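Local coordinates for protein ribonucleoside-diphosphate reductase (Pseudomonas aeruginosa, PDB 5IM3) that probably reduces ribonucleoside diphosphates to the deoxyribonucleotides needed for DNA synthesis, under allosteric control by nucleotides such as dATP, at residues L809-M823 against V834-Y848. Sequence-based numbering, arbitrary orientation.
Sequences LVRDLKARGLWDPVM and VQQIERIPQDLKDLY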
loop_
_atom_site.group_PDB
_atom_site.type_symbol
_atom_site.label_atom_id
_atom_site.label_comp_id
_atom_site.label_asym_id
_atom_site.label_seq_id
_atom_site.Cartn_x
_atom_site.Cartn_y
_atom_site.Cartn_z
ATOM N N LEU A 809 3.985 25.971 -33.758
ATOM C CA LEU A 809 2.633 25.967 -33.206
ATOM C C LEU A 809 2.002 27.349 -33.297
ATOM O O LEU A 809 0.855 27.496 -33.739
ATOM C CB LEU A 809 2.661 25.488 -31.754
ATOM C CG LEU A 809 1.342 25.634 -30.985
ATOM C CD1 LEU A 809 0.226 24.876 -31.680
ATOM C CD2 LEU A 809 1.510 25.155 -29.554
ATOM N N VAL A 810 2.739 28.377 -32.873
ATOM C CA VAL A 810 2.208 29.737 -32.917
ATOM C C VAL A 810 1.922 30.151 -34.356
ATOM O O VAL A 810 0.942 30.851 -34.631
ATOM C CB VAL A 810 3.169 30.721 -32.219
ATOM C CG1 VAL A 810 4.604 30.497 -32.642
ATOM C CG2 VAL A 810 2.773 32.162 -32.517
ATOM N N ARG A 811 2.767 29.724 -35.295
ATOM C CA ARG A 811 2.558 30.092 -36.692
ATOM C C ARG A 811 1.259 29.499 -37.228
ATOM O O ARG A 811 0.521 30.166 -37.964
ATOM C CB ARG A 811 3.751 29.638 -37.535
ATOM C CG ARG A 811 3.743 30.160 -38.963
ATOM C CD ARG A 811 5.100 29.982 -39.626
ATOM N NE ARG A 811 5.476 28.575 -39.765
ATOM C CZ ARG A 811 5.165 27.813 -40.811
ATOM N NH1 ARG A 811 4.466 28.308 -41.825
ATOM N NH2 ARG A 811 5.553 26.545 -40.844
ATOM N N ASP A 812 0.955 28.252 -36.862
ATOM C CA ASP A 812 -0.292 27.636 -37.306
ATOM C C ASP A 812 -1.495 28.264 -36.615
ATOM O O ASP A 812 -2.548 28.442 -37.236
ATOM C CB ASP A 812 -0.260 26.127 -37.051
ATOM C CG ASP A 812 0.435 25.355 -38.158
ATOM O OD1 ASP A 812 0.355 25.779 -39.329
ATOM O OD2 ASP A 812 1.056 24.314 -37.856
ATOM N N LEU A 813 -1.363 28.600 -35.329
ATOM C CA LEU A 813 -2.461 29.238 -34.611
ATOM C C LEU A 813 -2.781 30.616 -35.165
ATOM O O LEU A 813 -3.916 31.082 -35.015
ATOM C CB LEU A 813 -2.133 29.343 -33.120
ATOM C CG LEU A 813 -2.017 28.015 -32.366
ATOM C CD1 LEU A 813 -1.529 28.239 -30.940
ATOM C CD2 LEU A 813 -3.352 27.280 -32.369
ATOM N N LYS A 814 -1.814 31.278 -35.804
ATOM C CA LYS A 814 -2.102 32.552 -36.452
ATOM C C LYS A 814 -2.997 32.352 -37.668
ATOM O O LYS A 814 -3.978 33.079 -37.856
ATOM C CB LYS A 814 -0.801 33.240 -36.856
ATOM C CG LYS A 814 0.004 33.765 -35.692
ATOM C CD LYS A 814 1.280 34.401 -36.192
ATOM C CE LYS A 814 1.946 35.234 -35.124
ATOM N NZ LYS A 814 3.034 36.060 -35.707
ATOM N N ALA A 815 -2.670 31.365 -38.507
ATOM C CA ALA A 815 -3.486 31.091 -39.685
ATOM C C ALA A 815 -4.939 30.836 -39.304
ATOM O O ALA A 815 -5.858 31.324 -39.972
ATOM C CB ALA A 815 -2.913 29.896 -40.446
ATOM N N ARG A 816 -5.167 30.074 -38.234
ATOM C CA ARG A 816 -6.517 29.834 -37.744
ATOM C C ARG A 816 -7.121 31.052 -37.056
ATOM O O ARG A 816 -8.316 31.032 -36.739
ATOM C CB ARG A 816 -6.518 28.657 -36.766
ATOM C CG ARG A 816 -5.939 27.364 -37.319
ATOM C CD ARG A 816 -6.848 26.740 -38.365
ATOM N NE ARG A 816 -6.496 25.346 -38.618
ATOM C CZ ARG A 816 -5.494 24.957 -39.399
ATOM N NH1 ARG A 816 -4.734 25.858 -40.008
ATOM N NH2 ARG A 816 -5.245 23.664 -39.567
ATOM N N GLY A 817 -6.339 32.104 -36.823
ATOM C CA GLY A 817 -6.807 33.215 -36.021
ATOM C C GLY A 817 -6.950 32.895 -34.552
ATOM O O GLY A 817 -7.727 33.554 -33.856
ATOM N N LEU A 818 -6.213 31.896 -34.057
ATOM C CA LEU A 818 -6.333 31.419 -32.684
ATOM C C LEU A 818 -5.129 31.796 -31.824
ATOM O O LEU A 818 -4.897 31.168 -30.786
ATOM C CB LEU A 818 -6.524 29.900 -32.667
ATOM C CG LEU A 818 -7.794 29.335 -33.313
ATOM C CD1 LEU A 818 -7.705 27.815 -33.405
ATOM C CD2 LEU A 818 -9.034 29.751 -32.538
ATOM N N TRP A 819 -4.356 32.800 -32.230
ATOM C CA TRP A 819 -3.211 33.268 -31.455
ATOM C C TRP A 819 -3.590 34.583 -30.782
ATOM O O TRP A 819 -3.680 35.625 -31.440
ATOM C CB TRP A 819 -1.979 33.433 -32.342
ATOM C CG TRP A 819 -0.734 33.796 -31.576
ATOM C CD1 TRP A 819 -0.006 34.943 -31.696
ATOM C CD2 TRP A 819 -0.080 33.010 -30.567
ATOM N NE1 TRP A 819 1.062 34.920 -30.831
ATOM C CE2 TRP A 819 1.039 33.746 -30.126
ATOM C CE3 TRP A 819 -0.330 31.757 -29.997
ATOM C CZ2 TRP A 819 1.906 33.270 -29.144
ATOM C CZ3 TRP A 819 0.536 31.287 -29.019
ATOM C CH2 TRP A 819 1.639 32.043 -28.605
ATOM N N ASP A 820 -3.813 34.530 -29.474
ATOM C CA ASP A 820 -4.266 35.686 -28.712
ATOM C C ASP A 820 -3.883 35.471 -27.254
ATOM O O ASP A 820 -3.417 34.385 -26.881
ATOM C CB ASP A 820 -5.783 35.899 -28.866
ATOM C CG ASP A 820 -6.567 34.605 -28.806
ATOM O OD1 ASP A 820 -6.294 33.778 -27.912
ATOM O OD2 ASP A 820 -7.462 34.419 -29.655
ATOM N N PRO A 821 -4.044 36.492 -26.407
ATOM C CA PRO A 821 -3.641 36.339 -24.998
ATOM C C PRO A 821 -4.259 35.149 -24.280
ATOM O O PRO A 821 -3.555 34.482 -23.510
ATOM C CB PRO A 821 -4.082 37.670 -24.378
ATOM C CG PRO A 821 -3.947 38.644 -25.489
ATOM C CD PRO A 821 -4.329 37.899 -26.742
ATOM N N VAL A 822 -5.544 34.855 -24.494
ATOM C CA VAL A 822 -6.160 33.745 -23.768
ATOM C C VAL A 822 -5.519 32.424 -24.175
ATOM O O VAL A 822 -5.303 31.541 -23.337
ATOM C CB VAL A 822 -7.687 33.726 -23.980
ATOM C CG1 VAL A 822 -8.319 35.010 -23.455
ATOM C CG2 VAL A 822 -8.031 33.523 -25.442
ATOM N N MET A 823 -5.194 32.267 -25.462
ATOM C CA MET A 823 -4.510 31.058 -25.908
ATOM C C MET A 823 -3.165 30.906 -25.209
ATOM O O MET A 823 -2.785 29.800 -24.810
ATOM C CB MET A 823 -4.325 31.089 -27.425
ATOM C CG MET A 823 -3.567 29.895 -27.993
ATOM S SD MET A 823 -4.378 28.312 -27.685
ATOM C CE MET A 823 -5.898 28.512 -28.617
ATOM N N VAL A 834 -1.514 21.132 -26.343
ATOM C CA VAL A 834 -2.684 21.629 -27.064
ATOM C C VAL A 834 -3.857 20.669 -26.976
ATOM O O VAL A 834 -4.970 21.022 -27.398
ATOM C CB VAL A 834 -2.367 21.903 -28.547
ATOM C CG1 VAL A 834 -1.371 23.046 -28.667
ATOM C CG2 VAL A 834 -1.839 20.641 -29.236
ATOM N N GLN A 835 -3.647 19.465 -26.455
ATOM C CA GLN A 835 -4.764 18.596 -26.135
ATOM C C GLN A 835 -5.687 19.289 -25.136
ATOM O O GLN A 835 -5.284 20.190 -24.395
ATOM C CB GLN A 835 -4.265 17.267 -25.561
ATOM C CG GLN A 835 -4.357 16.089 -26.526
ATOM C CD GLN A 835 -3.542 16.290 -27.790
ATOM O OE1 GLN A 835 -2.440 16.837 -27.753
ATOM N NE2 GLN A 835 -4.088 15.853 -28.919
ATOM N N GLN A 836 -6.948 18.868 -25.143
ATOM C CA GLN A 836 -7.947 19.324 -24.175
ATOM C C GLN A 836 -7.942 20.845 -24.012
ATOM O O GLN A 836 -8.117 21.375 -22.911
ATOM C CB GLN A 836 -7.762 18.623 -22.823
ATOM C CG GLN A 836 -6.531 19.028 -22.020
ATOM C CD GLN A 836 -6.486 18.345 -20.664
ATOM O OE1 GLN A 836 -7.459 17.717 -20.241
ATOM N NE2 GLN A 836 -5.355 18.464 -19.973
ATOM N N ILE A 837 -7.758 21.564 -25.115
ATOM C CA ILE A 837 -8.191 22.955 -25.210
ATOM C C ILE A 837 -9.122 23.039 -26.415
ATOM O O ILE A 837 -8.715 22.750 -27.548
ATOM C CB ILE A 837 -7.024 23.951 -25.294
ATOM C CG1 ILE A 837 -6.476 24.074 -26.706
ATOM C CG2 ILE A 837 -5.901 23.566 -24.322
ATOM C CD1 ILE A 837 -5.217 24.926 -26.734
ATOM N N GLU A 838 -10.372 23.406 -26.150
ATOM C CA GLU A 838 -11.455 23.238 -27.117
ATOM C C GLU A 838 -11.210 24.008 -28.410
ATOM O O GLU A 838 -11.521 23.517 -29.499
ATOM C CB GLU A 838 -12.782 23.673 -26.484
ATOM C CG GLU A 838 -12.880 25.169 -26.139
ATOM C CD GLU A 838 -11.815 25.628 -25.154
ATOM O OE1 GLU A 838 -11.491 24.851 -24.228
ATOM O OE2 GLU A 838 -11.277 26.745 -25.319
ATOM N N ARG A 839 -10.667 25.225 -28.314
ATOM C CA ARG A 839 -10.625 26.107 -29.474
ATOM C C ARG A 839 -9.699 25.609 -30.578
ATOM O O ARG A 839 -9.868 26.012 -31.733
ATOM C CB ARG A 839 -10.206 27.509 -29.043
ATOM C CG ARG A 839 -11.293 28.258 -28.286
ATOM C CD ARG A 839 -10.742 29.525 -27.676
ATOM N NE ARG A 839 -10.241 30.440 -28.700
ATOM C CZ ARG A 839 -9.134 31.168 -28.591
ATOM N NH1 ARG A 839 -8.376 31.095 -27.503
ATOM N NH2 ARG A 839 -8.772 31.967 -29.586
ATOM N N ILE A 840 -8.737 24.754 -30.263
ATOM C CA ILE A 840 -7.803 24.271 -31.284
ATOM C C ILE A 840 -8.446 23.102 -32.026
ATOM O O ILE A 840 -8.902 22.146 -31.380
ATOM C CB ILE A 840 -6.478 23.861 -30.651
ATOM C CG1 ILE A 840 -5.649 25.117 -30.365
ATOM C CG2 ILE A 840 -5.699 22.901 -31.561
ATOM C CD1 ILE A 840 -4.203 24.820 -29.937
ATOM N N PRO A 841 -8.499 23.130 -33.357
ATOM C CA PRO A 841 -9.112 22.017 -34.089
ATOM C C PRO A 841 -8.293 20.742 -33.963
ATOM O O PRO A 841 -7.113 20.754 -33.609
ATOM C CB PRO A 841 -9.150 22.517 -35.538
ATOM C CG PRO A 841 -8.076 23.545 -35.614
ATOM C CD PRO A 841 -8.035 24.195 -34.264
ATOM N N GLN A 842 -8.950 19.621 -34.272
ATOM C CA GLN A 842 -8.353 18.317 -34.009
ATOM C C GLN A 842 -7.118 18.072 -34.867
ATOM O O GLN A 842 -6.215 17.339 -34.447
ATOM C CB GLN A 842 -9.386 17.211 -34.239
ATOM C CG GLN A 842 -8.963 15.846 -33.708
ATOM C CD GLN A 842 -8.780 15.832 -32.201
ATOM O OE1 GLN A 842 -9.517 16.493 -31.469
ATOM N NE2 GLN A 842 -7.791 15.079 -31.731
ATOM N N ASP A 843 -7.053 18.669 -36.060
ATOM C CA ASP A 843 -5.877 18.480 -36.906
ATOM C C ASP A 843 -4.628 19.071 -36.265
ATOM O O ASP A 843 -3.523 18.551 -36.464
ATOM C CB ASP A 843 -6.107 19.101 -38.283
ATOM C CG ASP A 843 -6.233 20.609 -38.226
ATOM O OD1 ASP A 843 -6.968 21.111 -37.351
ATOM O OD2 ASP A 843 -5.589 21.290 -39.053
ATOM N N LEU A 844 -4.777 20.155 -35.499
ATOM C CA LEU A 844 -3.637 20.738 -34.799
ATOM C C LEU A 844 -3.368 20.050 -33.468
ATOM O O LEU A 844 -2.217 20.000 -33.028
ATOM C CB LEU A 844 -3.859 22.236 -34.581
ATOM C CG LEU A 844 -3.239 23.165 -35.629
ATOM C CD1 LEU A 844 -3.530 22.679 -37.042
ATOM C CD2 LEU A 844 -3.749 24.593 -35.443
ATOM N N LYS A 845 -4.404 19.525 -32.810
ATOM C CA LYS A 845 -4.173 18.728 -31.609
ATOM C C LYS A 845 -3.294 17.523 -31.922
ATOM O O LYS A 845 -2.450 17.130 -31.107
ATOM C CB LYS A 845 -5.504 18.277 -31.006
ATOM C CG LYS A 845 -6.289 19.373 -30.296
ATOM C CD LYS A 845 -7.467 18.786 -29.533
ATOM C CE LYS A 845 -8.103 19.804 -28.608
ATOM N NZ LYS A 845 -8.770 20.897 -29.362
ATOM N N ASP A 846 -3.473 16.929 -33.104
ATOM C CA ASP A 846 -2.662 15.786 -33.507
ATOM C C ASP A 846 -1.273 16.219 -33.961
ATOM O O ASP A 846 -0.271 15.588 -33.604
ATOM C CB ASP A 846 -3.365 15.015 -34.626
ATOM C CG ASP A 846 -4.709 14.460 -34.194
ATOM O OD1 ASP A 846 -4.870 14.176 -32.988
ATOM O OD2 ASP A 846 -5.601 14.307 -35.057
ATOM N N LEU A 847 -1.195 17.297 -34.746
ATOM C CA LEU A 847 0.086 17.722 -35.301
ATOM C C LEU A 847 1.040 18.196 -34.216
ATOM O O LEU A 847 2.258 18.042 -34.358
ATOM C CB LEU A 847 -0.135 18.830 -36.329
ATOM C CG LEU A 847 1.132 19.458 -36.920
ATOM C CD1 LEU A 847 1.950 18.421 -37.670
ATOM C CD2 LEU A 847 0.761 20.620 -37.827
ATOM N N TYR A 848 0.519 18.775 -33.139
ATOM C CA TYR A 848 1.338 19.277 -32.046
ATOM C C TYR A 848 1.186 18.430 -30.791
ATOM O O TYR A 848 1.355 18.913 -29.672
ATOM C CB TYR A 848 1.024 20.745 -31.789
ATOM C CG TYR A 848 1.554 21.572 -32.928
ATOM C CD1 TYR A 848 2.862 22.010 -32.933
ATOM C CD2 TYR A 848 0.768 21.856 -34.028
ATOM C CE1 TYR A 848 3.363 22.739 -33.981
ATOM C CE2 TYR A 848 1.260 22.584 -35.080
ATOM C CZ TYR A 848 2.560 23.023 -35.056
ATOM O OH TYR A 848 3.062 23.754 -36.107
#
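With CG of Arg839 anti to its own carbonyl carbon and a single bend at chi3 (62°), the guanidinium reaches across to Asp820, whose CG sits between its backbone N and carbonyl carbon (chi1 42°); at this torsion OD1 reaches Met823 N while OD2 faces Arg839 NH2. Arg839 NH2 lies 2.8 Å from Asp820 OD2 in a salt bridge that uses the syn lone pair, with OD2 tilted about 23° out of the guanidinium plane, while OD1 adds only weak, longer bonds. That same OD1 caps helix 821-829 by accepting from Met823 N at 3.1 Å, nearly along the carboxylate C-O direction, so one carboxylate serves both a helix start and an arginine. Met823 CE lies over one face of the guanidinium, and Leu818 runs past the arginine in the opposite sense, its CD1 meeting Pro841 CD.

The arrangement illustrates how two short antiparallel helices, 809-815 and 842-847, are joined within the barrel domain region, away from the annotated sites of this chain; helix 46-60 of the second subunit's ATP cone packs against Arg839 and Val822 through its Asp47 and Thr54. Helix 807-815 closes in a Schellman motif at Gly817. The side chains of Leu813 and Ile840 cross at about a right angle, with Leu813 CD2 3.6 Å from Ile840 CD1, and Met823, bent at chi2 and chi3, brings SD to 3.6 Å from Ile837 CD1. Arg816 NH2 forms a second salt bridge with Asp843 OD2, guanidinium and carboxylate nearly coplanar, and Leu844 CD2 lies over one guanidinium face.

At the far end Leu809 CA stands 3.8 Å from the Tyr848 ring centroid in a CH-pi contact. Asp812 OD2 approaches the ring edge in plane, 2.7 Å from Tyr848 OH, while Asp812 OD1 is hydrogen-bonded to NE2 of His673. Tyr670 stacks with Tyr848.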